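Local coordinates for TIR-like domain-containing protein (Prevotella corporis, PDB 7EBD), which is a bacterial STING protein whose prokaryotic STING domain forms a two-chain assembly here, with C2E in its ligand pocket, at residues L5-I10 / D131-N136; Y40-L45 / G92-V97; D56-A61 / M100-S105. All coordinates share one frame; numbering follows the deposited sequence.

In the fold
Interaction 1 joins the start of helix 6-28, near the N terminus, to 131-136 on helix 124-146. It closes a long loop, and interactions 2 and 3 both nest inside it. Interaction 2 comes next, pairing strand 42-47 with strand 94-99. Interaction 3 starts later, at helix 57-67, and returns to 100-105, just after that second strand. Interactions 2 and 3 therefore cross along the chain. They lie on opposite sides of the chain's centre. Interactions 1 and 3 touch, with I10 packed on I103 and L104. Together the three tie helix 6-28, which packs on the second subunit, helix 124-146, the central sheet and the ligand-pocket turn into one domain.

Interaction 1: L5-I10 / D131-N136; sequences LPSTVI and DNEMNN
This helix-to-helix contact sets S7 and T8, in the first turn of helix 6-28, against E133 and N136 of helix 124-146. The two short helical segments approach to 8.8 Å between axes, and their directions differ by 37°. N136 is the main polar link. Its CG stands anti to the backbone N (chi1 -176°), which sends the amide across to the other helix. There the amide nitrogen is shared between two hydroxyls. N136 ND2 gives a nearly straight bond (166°) to T8 OG1 at 2.9 Å, with T8 OG1 in the amide plane. N136 ND2 also lies 2.6 Å from S7 OG, which sits somewhat out of that plane. Two bonds from one NH2 group should hold the amide's rotation. On its other side, N136 OD1 is bonded to R139.

S7 OG passes the chain of bonds on, donating to E133 OE2 at 3.2 Å from well above the carboxylate plane. The other oxygen, E133 OE1, takes a weak bond from S7 N at 3.3 Å, and P6 CG rests at 3.3 Å from the same E133 OE1. L5, the N-cap residue, lays CD1 by the N136 amide, 3.7 Å from N136 ND2. V9 and I10, further along, pack with P6 on the second subunit. The contact is a side-chain hydrogen-bond network joining the first turn of helix 6-28 to helix 124-146 within a STING domain.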
# COMPACT_ATOMS: atom_id res chain seq x y z
N LEU A 5 16.41 -7.49 3.17
CA LEU A 5 16.32 -6.04 3.18
C LEU A 5 14.86 -5.60 3.17
O LEU A 5 14.05 -6.15 2.42
CB LEU A 5 17.04 -5.44 1.98
CG LEU A 5 18.57 -5.34 2.09
CD1 LEU A 5 19.13 -4.53 0.94
CD2 LEU A 5 18.98 -4.74 3.43
N PRO A 6 14.49 -4.62 4.00
CA PRO A 6 13.09 -4.15 4.00
C PRO A 6 12.68 -3.52 2.68
O PRO A 6 11.50 -3.61 2.30
CB PRO A 6 13.06 -3.15 5.15
CG PRO A 6 14.48 -2.72 5.34
CD PRO A 6 15.31 -3.92 5.00
N SER A 7 13.62 -2.89 1.96
CA SER A 7 13.29 -2.32 0.66
C SER A 7 12.87 -3.41 -0.33
O SER A 7 12.03 -3.16 -1.20
CB SER A 7 14.48 -1.54 0.11
OG SER A 7 15.63 -2.37 -0.01
N THR A 8 13.43 -4.61 -0.20
CA THR A 8 13.02 -5.72 -1.05
C THR A 8 11.55 -6.06 -0.84
O THR A 8 10.78 -6.18 -1.81
CB THR A 8 13.90 -6.94 -0.77
OG1 THR A 8 15.25 -6.65 -1.15
CG2 THR A 8 13.40 -8.15 -1.54
N VAL A 9 11.13 -6.21 0.42
CA VAL A 9 9.74 -6.52 0.72
C VAL A 9 8.83 -5.37 0.30
O VAL A 9 7.71 -5.59 -0.19
CB VAL A 9 9.58 -6.85 2.21
CG1 VAL A 9 8.12 -7.14 2.54
CG2 VAL A 9 10.46 -8.02 2.59
N ILE A 10 9.29 -4.13 0.48
CA ILE A 10 8.51 -2.98 0.05
C ILE A 10 8.30 -3.01 -1.46
O ILE A 10 7.19 -2.76 -1.95
CB ILE A 10 9.20 -1.67 0.49
CG1 ILE A 10 9.09 -1.50 2.01
CG2 ILE A 10 8.61 -0.47 -0.23
CD1 ILE A 10 7.67 -1.33 2.50
N ASP A 131 20.25 6.01 0.10
CA ASP A 131 20.50 5.75 -1.31
C ASP A 131 20.59 4.25 -1.59
O ASP A 131 20.13 3.78 -2.63
CB ASP A 131 21.78 6.45 -1.75
CG ASP A 131 21.63 7.95 -1.84
OD1 ASP A 131 20.49 8.44 -1.67
OD2 ASP A 131 22.64 8.65 -2.08
N ASN A 132 21.18 3.49 -0.67
CA ASN A 132 21.25 2.04 -0.84
C ASN A 132 19.86 1.42 -0.82
O ASN A 132 19.55 0.56 -1.66
CB ASN A 132 22.14 1.42 0.23
CG ASN A 132 23.59 1.81 0.09
OD1 ASN A 132 24.03 2.23 -0.99
ND2 ASN A 132 24.36 1.67 1.17
N GLU A 133 19.01 1.83 0.12
CA GLU A 133 17.65 1.33 0.15
C GLU A 133 16.89 1.70 -1.12
O GLU A 133 16.15 0.88 -1.67
CB GLU A 133 16.91 1.85 1.39
CG GLU A 133 17.30 1.14 2.68
CD GLU A 133 16.80 -0.30 2.72
OE1 GLU A 133 15.66 -0.52 3.15
OE2 GLU A 133 17.56 -1.21 2.31
N MSE A 134 17.07 2.93 -1.60
CA MSE A 134 16.45 3.37 -2.84
C MSE A 134 16.88 2.52 -4.04
O MSE A 134 16.05 2.07 -4.83
CB MSE A 134 16.79 4.83 -3.12
CG MSE A 134 16.16 5.81 -2.14
SE MSE A 134 14.23 5.89 -2.34
CE MSE A 134 14.11 7.52 -3.40
N ASN A 135 18.19 2.30 -4.15
CA ASN A 135 18.72 1.54 -5.27
C ASN A 135 18.27 0.09 -5.22
O ASN A 135 17.94 -0.49 -6.26
CB ASN A 135 20.25 1.62 -5.29
CG ASN A 135 20.75 3.03 -5.55
OD1 ASN A 135 20.09 3.83 -6.21
ND2 ASN A 135 21.94 3.34 -5.03
N ASN A 136 18.22 -0.50 -4.02
CA ASN A 136 17.74 -1.87 -3.91
C ASN A 136 16.25 -1.96 -4.24
O ASN A 136 15.82 -2.91 -4.90
CB ASN A 136 18.00 -2.41 -2.51
CG ASN A 136 17.61 -3.87 -2.37
OD1 ASN A 136 18.28 -4.75 -2.90
ND2 ASN A 136 16.53 -4.12 -1.65

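Interaction 2: Y40-L45 / G92-V97; sequences YTSGKL and GDTLEV
Strands 42-45 and 94-97 run parallel, 15° apart in direction, and L95 bonds to the residues on either side of G43. L95 N donates to S42 O at 2.9 Å, and K44 N donates back to L95 O at the same 2.9 Å. V97 N then bonds K44 O, also at 2.9 Å. G43 CA adds a CA-H...O contact to L95 O at 3.2 Å.

Before the strand, Y40 turns one ring face to L95. L95 CB sits 3.8 Å from the centroid of the Y40 ring, a CH-pi contact 16° off the ring normal. D93 O lies near the ring's edge, 3.4 Å from Y40 CD1. On the same face as L95, L45 CD1 meets V97 CG1 at 3.9 Å. On the other face, the hydroxyls S42 OG and T94 OG1 share a hydrogen bond of 3.0 Å. S42 OG can reach its partner because it stands between the backbone N and the carbonyl carbon (chi1 60°).

The face bearing L45 and L95 packs on A22, W25 and I26 of helix 6-28. This is a parallel strand pair inside a mixed sheet backed by a helix, part of the alpha/beta core of the STING domain.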
# COMPACT_ATOMS: atom_id res chain seq x y z
N TYR A 40 -7.72 5.04 -25.79
CA TYR A 40 -6.28 4.98 -26.02
C TYR A 40 -5.87 3.60 -26.51
O TYR A 40 -6.35 2.58 -26.01
CB TYR A 40 -5.51 5.33 -24.75
CG TYR A 40 -5.72 6.75 -24.29
CD1 TYR A 40 -4.91 7.78 -24.76
CD2 TYR A 40 -6.73 7.08 -23.39
CE1 TYR A 40 -5.10 9.08 -24.36
CE2 TYR A 40 -6.92 8.38 -22.98
CZ TYR A 40 -6.10 9.38 -23.46
OH TYR A 40 -6.28 10.68 -23.06
N THR A 41 -4.97 3.57 -27.48
CA THR A 41 -4.40 2.33 -27.99
C THR A 41 -3.05 2.00 -27.36
O THR A 41 -2.60 0.85 -27.46
CB THR A 41 -4.23 2.40 -29.51
OG1 THR A 41 -3.47 3.57 -29.86
CG2 THR A 41 -5.59 2.46 -30.20
N SER A 42 -2.40 2.98 -26.73
CA SER A 42 -1.11 2.77 -26.09
C SER A 42 -1.08 3.48 -24.75
O SER A 42 -1.58 4.60 -24.61
CB SER A 42 0.04 3.28 -26.97
OG SER A 42 -0.09 4.67 -27.22
N GLY A 43 -0.49 2.82 -23.76
CA GLY A 43 -0.40 3.39 -22.43
C GLY A 43 0.92 3.03 -21.79
O GLY A 43 1.53 2.00 -22.09
N LYS A 44 1.38 3.92 -20.91
CA LYS A 44 2.63 3.72 -20.20
C LYS A 44 2.44 4.08 -18.74
O LYS A 44 1.71 5.02 -18.42
CB LYS A 44 3.76 4.57 -20.81
CG LYS A 44 4.09 4.24 -22.26
CD LYS A 44 4.80 2.90 -22.38
CE LYS A 44 5.12 2.58 -23.83
NZ LYS A 44 5.69 1.22 -23.99
N LEU A 45 3.10 3.33 -17.86
CA LEU A 45 3.12 3.62 -16.43
C LEU A 45 4.54 4.00 -16.04
O LEU A 45 5.48 3.22 -16.24
CB LEU A 45 2.65 2.41 -15.62
CG LEU A 45 2.86 2.50 -14.10
CD1 LEU A 45 2.08 3.67 -13.51
CD2 LEU A 45 2.47 1.19 -13.42
N GLY A 92 -0.51 12.79 -27.19
CA GLY A 92 -0.93 12.29 -28.48
C GLY A 92 -1.97 11.21 -28.30
O GLY A 92 -3.04 11.43 -27.71
N ASP A 93 -1.66 10.01 -28.78
CA ASP A 93 -2.53 8.85 -28.63
C ASP A 93 -2.15 7.98 -27.44
O ASP A 93 -2.73 6.91 -27.26
CB ASP A 93 -2.53 8.02 -29.91
CG ASP A 93 -3.10 8.77 -31.10
OD1 ASP A 93 -4.19 9.37 -30.95
OD2 ASP A 93 -2.47 8.76 -32.17
N THR A 94 -1.19 8.43 -26.63
CA THR A 94 -0.69 7.64 -25.51
C THR A 94 -1.27 8.16 -24.20
O THR A 94 -1.36 9.37 -23.98
CB THR A 94 0.84 7.68 -25.47
OG1 THR A 94 1.36 7.23 -26.72
CG2 THR A 94 1.37 6.80 -24.35
N LEU A 95 -1.66 7.23 -23.33
CA LEU A 95 -2.08 7.55 -21.97
C LEU A 95 -0.87 7.35 -21.06
O LEU A 95 -0.40 6.22 -20.88
CB LEU A 95 -3.25 6.68 -21.53
CG LEU A 95 -3.69 6.88 -20.08
CD1 LEU A 95 -4.35 8.24 -19.89
CD2 LEU A 95 -4.61 5.76 -19.63
N GLU A 96 -0.37 8.45 -20.49
CA GLU A 96 0.79 8.40 -19.61
C GLU A 96 0.31 8.49 -18.17
O GLU A 96 -0.18 9.54 -17.74
CB GLU A 96 1.78 9.52 -19.93
CG GLU A 96 2.29 9.51 -21.36
CD GLU A 96 3.40 10.51 -21.59
OE1 GLU A 96 4.15 10.35 -22.57
OE2 GLU A 96 3.53 11.45 -20.78
N VAL A 97 0.43 7.39 -17.43
CA VAL A 97 0.08 7.32 -16.02
C VAL A 97 1.36 7.47 -15.21
O VAL A 97 2.40 6.91 -15.58
CB VAL A 97 -0.62 5.99 -15.70
CG1 VAL A 97 -1.02 5.93 -14.23
CG2 VAL A 97 -1.82 5.80 -16.60

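Interaction 3: D56-A61 / M100-S105; sequences DIKKSA and MPTILS. With C2E (9,9'-[(2R,3R,3aS,5S,7aR,9R,10R,10aS,12S,14aR)-3,5,10,12-tetrahydroxy-5,12-dioxidooctahydro-2H,7H-difuro[3,2-d:3',2'-j][1,3,7,9,2,8]tetraoxadiphosphacyclododecine-2,9-diyl]bis(2-amino-1,9-dihydro-6H-purin-6-one)), chain E.
I57 and the selenomethionine M100 carry the apolar contact between helix 57-67 and the turn at 100-105. I57 uses both branches. Its CG2 lies 4.0 Å from M100 SE, and its CD1 reaches over to L104, 3.5 Å from L104 CB. I57 CD1 also rests on the backbone there, 3.4 Å from S105 N. M100 is extended through its first two torsions (chi1 179°), which carries the selenium alongside the helix. M100 SE then meets the helix backbone at A61 N, 3.5 Å away, and S60 CB and A61 CB pack round it. K58 CG touches T102 CG2 at 4.1 Å.

T102 faces two ways. While its methyl meets K58, its hydroxyl binds C2E. T102 OG1 accepts from O2' of C2E at 3.0 Å and donates to O21 on a phosphate of C2E. That second bond is modelled doubtfully short. I103 N adds a weak bond to O2', and I103 CB lies 3.2 Å from O3' of C2E.

The next shell probably helps to place these groups. Residues P101 to L104 form a type I beta turn, and S105 N bonds T102 O. M100 N is held by the hydroxyl of Y65. D56 caps helix 57-67, with a weak bond from K58 N. R80, H85 and D99 of this chain also bond C2E, as do H85, D99 and T102 of the second subunit, whose S13 bonds I103 O. Apolar packing on one side thus probably helps to position a turn whose polar atoms, on the other, bond a ribose hydroxyl and a phosphate oxygen of C2E.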
# COMPACT_ATOMS: atom_id res chain seq x y z
N ASP A 56 7.65 13.61 4.21
CA ASP A 56 6.30 13.33 3.69
C ASP A 56 6.38 13.05 2.19
O ASP A 56 6.52 13.97 1.39
CB ASP A 56 5.36 14.50 3.98
CG ASP A 56 3.91 14.09 3.95
OD1 ASP A 56 3.58 13.06 3.33
OD2 ASP A 56 3.08 14.80 4.57
N ILE A 57 6.26 11.77 1.82
CA ILE A 57 6.30 11.40 0.41
C ILE A 57 5.00 11.78 -0.28
O ILE A 57 4.98 12.03 -1.49
CB ILE A 57 6.62 9.90 0.27
CG1 ILE A 57 8.00 9.60 0.85
CG2 ILE A 57 6.56 9.46 -1.19
CD1 ILE A 57 8.44 8.18 0.66
N LYS A 58 3.89 11.85 0.46
CA LYS A 58 2.63 12.25 -0.14
C LYS A 58 2.69 13.68 -0.66
O LYS A 58 2.14 13.99 -1.72
CB LYS A 58 1.49 12.10 0.87
CG LYS A 58 1.02 10.66 1.06
CD LYS A 58 -0.09 10.57 2.09
CE LYS A 58 0.41 10.90 3.49
NZ LYS A 58 -0.62 10.61 4.53
N LYS A 59 3.38 14.57 0.06
CA LYS A 59 3.51 15.95 -0.39
C LYS A 59 4.38 16.04 -1.64
O LYS A 59 4.06 16.78 -2.58
CB LYS A 59 4.08 16.82 0.73
CG LYS A 59 3.16 16.93 1.93
CD LYS A 59 3.76 17.82 3.02
CE LYS A 59 2.69 18.28 4.00
NZ LYS A 59 3.27 18.93 5.21
N SER A 60 5.49 15.29 -1.67
CA SER A 60 6.32 15.26 -2.87
C SER A 60 5.53 14.71 -4.06
O SER A 60 5.66 15.20 -5.18
CB SER A 60 7.57 14.42 -2.63
OG SER A 60 8.31 14.92 -1.53
N ALA A 61 4.69 13.70 -3.81
CA ALA A 61 3.88 13.14 -4.89
C ALA A 61 2.86 14.15 -5.40
O ALA A 61 2.70 14.30 -6.62
CB ALA A 61 3.18 11.87 -4.40
N MSE A 100 4.18 7.98 -7.79
CA MSE A 100 5.27 7.98 -6.83
C MSE A 100 4.88 7.06 -5.68
O MSE A 100 3.86 7.29 -5.02
CB MSE A 100 5.56 9.40 -6.33
CG MSE A 100 6.69 9.47 -5.31
SE MSE A 100 7.02 11.28 -4.67
CE MSE A 100 7.53 12.12 -6.36
N PRO A 101 5.68 6.01 -5.44
CA PRO A 101 5.27 4.98 -4.47
C PRO A 101 5.19 5.50 -3.05
O PRO A 101 6.22 5.69 -2.39
CB PRO A 101 6.37 3.91 -4.62
CG PRO A 101 7.05 4.22 -5.92
CD PRO A 101 6.96 5.70 -6.08
N THR A 102 3.97 5.73 -2.56
CA THR A 102 3.79 6.17 -1.18
C THR A 102 4.22 5.12 -0.17
O THR A 102 4.52 5.47 0.98
CB THR A 102 2.33 6.56 -0.95
OG1 THR A 102 1.47 5.49 -1.38
CG2 THR A 102 1.98 7.81 -1.74
N ILE A 103 4.26 3.85 -0.57
CA ILE A 103 4.70 2.77 0.31
C ILE A 103 6.10 3.00 0.84
O ILE A 103 6.47 2.45 1.88
CB ILE A 103 4.60 1.42 -0.43
CG1 ILE A 103 4.71 0.25 0.55
CG2 ILE A 103 5.66 1.32 -1.52
CD1 ILE A 103 4.61 -1.11 -0.10
N LEU A 104 6.91 3.81 0.15
CA LEU A 104 8.26 4.10 0.60
C LEU A 104 8.28 4.89 1.90
O LEU A 104 9.34 4.96 2.54
CB LEU A 104 9.02 4.87 -0.48
CG LEU A 104 9.30 4.15 -1.80
CD1 LEU A 104 9.79 5.14 -2.85
CD2 LEU A 104 10.32 3.03 -1.60
N SER A 105 7.15 5.48 2.30
CA SER A 105 7.09 6.28 3.51
C SER A 105 7.74 5.56 4.69
O SER A 105 8.67 6.08 5.32
CB SER A 105 5.63 6.64 3.83
OG SER A 105 4.88 5.47 4.11
P1 C2E E . -1.10 -2.51 -0.63
O2P C2E E . -2.52 -2.85 -1.00
O1P C2E E . -0.33 -3.79 -0.84
O5' C2E E . -0.37 -1.45 -1.63
C5' C2E E . 1.02 -1.36 -1.59
C4' C2E E . 1.47 -0.03 -2.26
O4' C2E E . 1.13 -0.04 -3.52
C3' C2E E . 0.73 1.17 -1.63
O3' C2E E . 1.45 1.65 -0.59
C2' C2E E . 0.69 2.17 -2.80
O2' C2E E . 1.99 2.91 -2.90
C1' C2E E . 0.54 1.43 -3.87
N9 C2E E . -0.84 1.35 -4.23
C8 C2E E . -1.65 0.36 -3.84
N7 C2E E . -2.85 0.66 -4.38
C5 C2E E . -2.74 1.80 -5.07
C6 C2E E . -3.75 2.62 -5.89
O6 C2E E . -4.87 2.26 -5.99
N1 C2E E . -3.33 3.83 -6.53
C2 C2E E . -1.97 4.28 -6.41
N2 C2E E . -1.55 5.51 -7.06
N3 C2E E . -1.01 3.50 -5.64
C4 C2E E . -1.45 2.25 -4.97
P11 C2E E . 0.55 2.63 0.41
O21 C2E E . 0.01 3.90 -0.20
O11 C2E E . 1.51 3.08 1.49
O5A C2E E . -0.55 1.64 1.15
C5A C2E E . 0.06 0.81 2.09
C4A C2E E . -0.93 -0.15 2.62
O4A C2E E . -1.88 0.48 3.26
C3A C2E E . -1.69 -0.98 1.37
O3A C2E E . -0.88 -2.18 0.98
C2A C2E E . -2.77 -1.33 1.82
O2A C2E E . -2.64 -2.59 2.63
C1A C2E E . -3.19 -0.11 2.80
N91 C2E E . -3.89 0.78 2.14
C81 C2E E . -3.51 1.92 1.55
N71 C2E E . -4.62 2.47 1.01
C51 C2E E . -5.64 1.67 1.28
C61 C2E E . -7.13 1.78 0.94
O61 C2E E . -7.52 2.71 0.32
N11 C2E E . -8.04 0.77 1.36
C21 C2E E . -7.55 -0.36 2.12
N21 C2E E . -8.48 -1.39 2.55
N31 C2E E . -6.14 -0.46 2.44
C41 C2E E . -5.19 0.61 2.00